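Local atomic coordinates of 2-Keto-3-deoxy-(6-phospho-)gluconate aldolase (Thermoproteus tenax, PDB entry 2R91), a protein that is an aldolase-type enzyme of the dihydrodipicolinate synthetase family, built as a TIM barrel of eight parallel strands followed by C-terminal helices. Residues A[245-248]-A[249-253]; A[269-272]-A[273-276]. All blocks are in the same frame, centred on the assembly; numbering follows the deposited sequence.

How the contacts relate
Contacts 1 and 2 follow each other along the chain, one near the C-terminal end of helix 239-251 and the other within helix 267-276, and their centres lie about 12 Å apart. The two helices pack directly on one another. E245 OE2 of contact 1 and R274 NE of contact 2 form a salt bridge at 3.0 Å, while L246 CD2 meets L273 CD2 at 3.8 Å and I249 CD1 reaches R274 CA at 3.7 Å. Both contacts belong to the helical layer that follows the eight-stranded barrel; the centre of contact 1 lies about 18 Å and that of contact 2 about 24 Å from the centre of the chain, with contact 2 the more superficial.

Contact 1. Residues A[245-248]-A[249-253]; sequences ELVE and IFQGY
V247 meets Y253 at the end of helix 239-251, where CG1 of the valine comes within 3.5 Å of the ring atom CE1 in an oblique approach. The tyrosine takes the crowded first torsion, with CG between the backbone N and the carbonyl carbon (chi1 52°), which folds its ring back beside the last helical turn. Its OH is held by H24 and N27, so the hydroxyl ties the end of helix 239-251 to helix 18-30. The buried flanks are tight: V247 faces helix 18-30, while L246 turns to helices 217-237 and 267-276 and runs side by side with F250, its CD2 4.0 Å from CE2. The same phenylalanine turns its ring edge to the carbonyl of L246, CD2 standing 3.3 Å from O. One residue back in the chain, E245 and I249 cross at about a right angle, CG to CD1 at 3.9 Å. The solvent side is looser. Exposed G252 sends its N to E248 O at 2.9 Å, the donor above the carbonyl plane, with an N-H...O angle of 137°. The aliphatic part of E248 leans on Y253 O, CG lying 3.4 Å from it, while its OE2 accepts a bond from A255 N. A glycine of positive phi (78°) just after the last helical residue is a common C-terminal stop of an alpha-helix, here in the helical part that follows a TIM barrel.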
loop_
_atom_site.group_PDB
_atom_site.type_symbol
_atom_site.label_atom_id
_atom_site.label_comp_id
_atom_site.label_asym_id
_atom_site.label_seq_id
_atom_site.Cartn_x
_atom_site.Cartn_y
_atom_site.Cartn_z
ATOM N N GLU A 245 -1.288 -17.209 -25.565
ATOM C CA GLU A 245 -2.395 -17.208 -26.529
ATOM C C GLU A 245 -2.344 -15.979 -27.442
ATOM O O GLU A 245 -2.652 -16.082 -28.643
ATOM C CB GLU A 245 -3.762 -17.365 -25.820
ATOM C CG GLU A 245 -4.989 -17.387 -26.754
ATOM C CD GLU A 245 -5.001 -18.612 -27.676
ATOM O OE1 GLU A 245 -4.286 -19.583 -27.389
ATOM O OE2 GLU A 245 -5.713 -18.586 -28.695
ATOM N N LEU A 246 -1.946 -14.822 -26.891
ATOM C CA LEU A 246 -1.746 -13.623 -27.709
ATOM C C LEU A 246 -0.691 -13.844 -28.814
ATOM O O LEU A 246 -0.853 -13.380 -29.951
ATOM C CB LEU A 246 -1.390 -12.405 -26.847
ATOM C CG LEU A 246 -2.498 -11.928 -25.885
ATOM C CD1 LEU A 246 -1.987 -10.799 -25.013
ATOM C CD2 LEU A 246 -3.771 -11.477 -26.675
ATOM N N VAL A 247 0.405 -14.529 -28.485
ATOM C CA VAL A 247 1.358 -14.919 -29.539
ATOM C C VAL A 247 0.671 -15.745 -30.634
ATOM O O VAL A 247 0.841 -15.468 -31.827
ATOM C CB VAL A 247 2.568 -15.721 -28.972
ATOM C CG1 VAL A 247 3.543 -16.185 -30.124
ATOM C CG2 VAL A 247 3.307 -14.882 -27.935
ATOM N N GLU A 248 -0.095 -16.764 -30.253
ATOM C CA GLU A 248 -0.783 -17.573 -31.277
ATOM C C GLU A 248 -1.721 -16.694 -32.115
ATOM O O GLU A 248 -1.710 -16.737 -33.354
ATOM C CB GLU A 248 -1.562 -18.734 -30.633
ATOM C CG GLU A 248 -0.655 -19.580 -29.752
ATOM C CD GLU A 248 -1.029 -21.048 -29.661
ATOM O OE1 GLU A 248 -2.077 -21.469 -30.248
ATOM O OE2 GLU A 248 -0.248 -21.782 -29.000
ATOM N N ILE A 249 -2.531 -15.890 -31.428
ATOM C CA ILE A 249 -3.474 -14.986 -32.114
ATOM C C ILE A 249 -2.818 -14.054 -33.132
ATOM O O ILE A 249 -3.225 -13.999 -34.294
ATOM C CB ILE A 249 -4.269 -14.136 -31.104
ATOM C CG1 ILE A 249 -5.238 -15.030 -30.319
ATOM C CG2 ILE A 249 -5.045 -12.992 -31.841
ATOM C CD1 ILE A 249 -5.854 -14.339 -29.060
ATOM N N PHE A 250 -1.797 -13.323 -32.709
ATOM C CA PHE A 250 -1.238 -12.291 -33.550
ATOM C C PHE A 250 -0.104 -12.758 -34.471
ATOM O O PHE A 250 0.164 -12.115 -35.505
ATOM C CB PHE A 250 -0.748 -11.131 -32.698
ATOM C CG PHE A 250 -1.862 -10.315 -32.073
ATOM C CD1 PHE A 250 -2.629 -9.443 -32.848
ATOM C CD2 PHE A 250 -2.121 -10.398 -30.725
ATOM C CE1 PHE A 250 -3.656 -8.674 -32.266
ATOM C CE2 PHE A 250 -3.144 -9.633 -30.142
ATOM C CZ PHE A 250 -3.908 -8.793 -30.911
ATOM N N GLN A 251 0.594 -13.825 -34.072
ATOM C CA GLN A 251 1.766 -14.303 -34.843
ATOM C C GLN A 251 1.483 -15.601 -35.609
ATOM O O GLN A 251 2.217 -15.949 -36.519
ATOM C CB GLN A 251 3.006 -14.479 -33.935
ATOM C CG GLN A 251 3.473 -13.200 -33.259
ATOM C CD GLN A 251 3.756 -12.104 -34.271
ATOM O OE1 GLN A 251 4.433 -12.344 -35.288
ATOM N NE2 GLN A 251 3.227 -10.886 -34.013
ATOM N N GLY A 252 0.442 -16.323 -35.230
ATOM C CA GLY A 252 -0.044 -17.425 -36.051
ATOM C C GLY A 252 0.744 -18.729 -35.993
ATOM O O GLY A 252 0.716 -19.521 -36.948
ATOM N N TYR A 253 1.441 -18.972 -34.889
ATOM C CA TYR A 253 2.100 -20.268 -34.684
ATOM C C TYR A 253 1.906 -20.708 -33.240
ATOM O O TYR A 253 1.526 -19.897 -32.374
ATOM C CB TYR A 253 3.602 -20.225 -35.053
ATOM C CG TYR A 253 4.381 -19.107 -34.397
ATOM C CD1 TYR A 253 4.648 -19.113 -33.028
ATOM C CD2 TYR A 253 4.846 -18.041 -35.152
ATOM C CE1 TYR A 253 5.361 -18.039 -32.415
ATOM C CE2 TYR A 253 5.565 -17.002 -34.579
ATOM C CZ TYR A 253 5.806 -17.013 -33.202
ATOM O OH TYR A 253 6.505 -15.964 -32.689
#

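Contact 2. Residues A[269-272]-A[273-276]; sequences EKAW and LRAA
R274 lies back along the helix surface over K270, and its path can be followed atom by atom. CB sits near the carbonyl oxygens of K270 and A271. With CG anti to the carbonyl carbon (chi1 -67°), the chain runs back toward the preceding turn and passes K270 O: CG is 3.2 Å from that oxygen, CD 3.6 Å. The extended chain carries NE past it at 3.8 Å from K270 O, and NE makes a salt bridge with E245 OE2 on helix 239-251. Beyond it the guanidinium lays one face over K270 CB and A271 N of the preceding turn, CZ 4.1 Å and NH2 3.9 Å from K270 CB, and NH1 4.0 Å from A271 CA. The lysine chain is extended and crosses the arginine obliquely. On another side of the helix, W272 CG stands anti to the backbone N (chi1 179°), and the indole reaches the next turn. A276 CB sits over its six-membered ring, 4.0 Å from the centroid and 12° off the normal, a CH-pi contact; A276 N also bonds to W272 O. Buried L273 faces helices 239-251 and 217-237. The contact is thus mainly dispersive between side chains and hydrogen-bonded along the backbone. The carboxylate of E245 pairs with R274 and lies against the aliphatic chain of K270, so it probably eases the closeness of two like charges, K270 NZ and R274 NH2.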
loop_
_atom_site.group_PDB
_atom_site.type_symbol
_atom_site.label_atom_id
_atom_site.label_comp_id
_atom_site.label_asym_id
_atom_site.label_seq_id
_atom_site.Cartn_x
_atom_site.Cartn_y
_atom_site.Cartn_z
ATOM N N GLU A 269 -11.322 -19.899 -21.988
ATOM C CA GLU A 269 -10.584 -18.644 -21.806
ATOM C C GLU A 269 -9.925 -18.218 -23.112
ATOM O O GLU A 269 -9.923 -17.047 -23.461
ATOM C CB GLU A 269 -9.514 -18.799 -20.716
ATOM C CG GLU A 269 -10.049 -18.787 -19.304
ATOM C CD GLU A 269 -9.096 -19.404 -18.282
ATOM O OE1 GLU A 269 -8.225 -20.223 -18.664
ATOM O OE2 GLU A 269 -9.245 -19.100 -17.095
ATOM N N LYS A 270 -9.311 -19.166 -23.817
ATOM C CA LYS A 270 -8.717 -18.884 -25.121
ATOM C C LYS A 270 -9.744 -18.341 -26.116
ATOM O O LYS A 270 -9.472 -17.377 -26.822
ATOM C CB LYS A 270 -8.066 -20.142 -25.704
ATOM C CG LYS A 270 -6.777 -20.541 -25.009
ATOM C CD LYS A 270 -6.278 -21.859 -25.608
ATOM C CE LYS A 270 -5.049 -22.371 -24.913
ATOM N NZ LYS A 270 -4.592 -23.616 -25.641
ATOM N N ALA A 271 -10.919 -18.959 -26.182
ATOM C CA ALA A 271 -11.946 -18.475 -27.120
ATOM C C ALA A 271 -12.386 -17.044 -26.762
ATOM O O ALA A 271 -12.535 -16.187 -27.637
ATOM C CB ALA A 271 -13.158 -19.455 -27.131
ATOM N N TRP A 272 -12.576 -16.789 -25.476
ATOM C CA TRP A 272 -12.987 -15.459 -25.009
ATOM C C TRP A 272 -11.929 -14.412 -25.381
ATOM O O TRP A 272 -12.231 -13.306 -25.855
ATOM C CB TRP A 272 -13.257 -15.467 -23.493
ATOM C CG TRP A 272 -13.667 -14.102 -22.985
ATOM C CD1 TRP A 272 -14.952 -13.612 -22.903
ATOM C CD2 TRP A 272 -12.800 -13.018 -22.580
ATOM N NE1 TRP A 272 -14.929 -12.319 -22.437
ATOM C CE2 TRP A 272 -13.639 -11.919 -22.238
ATOM C CE3 TRP A 272 -11.408 -12.880 -22.432
ATOM C CZ2 TRP A 272 -13.135 -10.703 -21.764
ATOM C CZ3 TRP A 272 -10.898 -11.673 -21.991
ATOM C CH2 TRP A 272 -11.761 -10.588 -21.655
ATOM N N LEU A 273 -10.656 -14.748 -25.183
ATOM C CA LEU A 273 -9.610 -13.783 -25.507
ATOM C C LEU A 273 -9.523 -13.491 -26.985
ATOM O O LEU A 273 -9.318 -12.348 -27.371
ATOM C CB LEU A 273 -8.233 -14.297 -24.998
ATOM C CG LEU A 273 -7.052 -13.342 -25.123
ATOM C CD1 LEU A 273 -7.278 -12.066 -24.287
ATOM C CD2 LEU A 273 -5.732 -14.110 -24.724
ATOM N N ARG A 274 -9.662 -14.516 -27.821
ATOM C CA ARG A 274 -9.588 -14.316 -29.269
ATOM C C ARG A 274 -10.655 -13.309 -29.716
ATOM O O ARG A 274 -10.376 -12.422 -30.515
ATOM C CB ARG A 274 -9.788 -15.620 -30.038
ATOM C CG ARG A 274 -8.681 -16.668 -29.874
ATOM C CD ARG A 274 -9.208 -18.056 -30.335
ATOM N NE ARG A 274 -8.328 -19.158 -29.937
ATOM C CZ ARG A 274 -8.734 -20.405 -29.702
ATOM N NH1 ARG A 274 -10.034 -20.720 -29.780
ATOM N NH2 ARG A 274 -7.827 -21.340 -29.368
ATOM N N ALA A 275 -11.857 -13.430 -29.165
ATOM C CA ALA A 275 -12.949 -12.500 -29.508
ATOM C C ALA A 275 -12.693 -11.116 -28.903
ATOM O O ALA A 275 -12.970 -10.072 -29.516
ATOM C CB ALA A 275 -14.284 -13.058 -29.007
ATOM N N ALA A 276 -12.151 -11.105 -27.692
ATOM C CA ALA A 276 -11.861 -9.847 -26.999
ATOM C C ALA A 276 -10.891 -8.944 -27.745
ATOM O O ALA A 276 -10.991 -7.717 -27.657
ATOM C CB ALA A 276 -11.361 -10.111 -25.603
#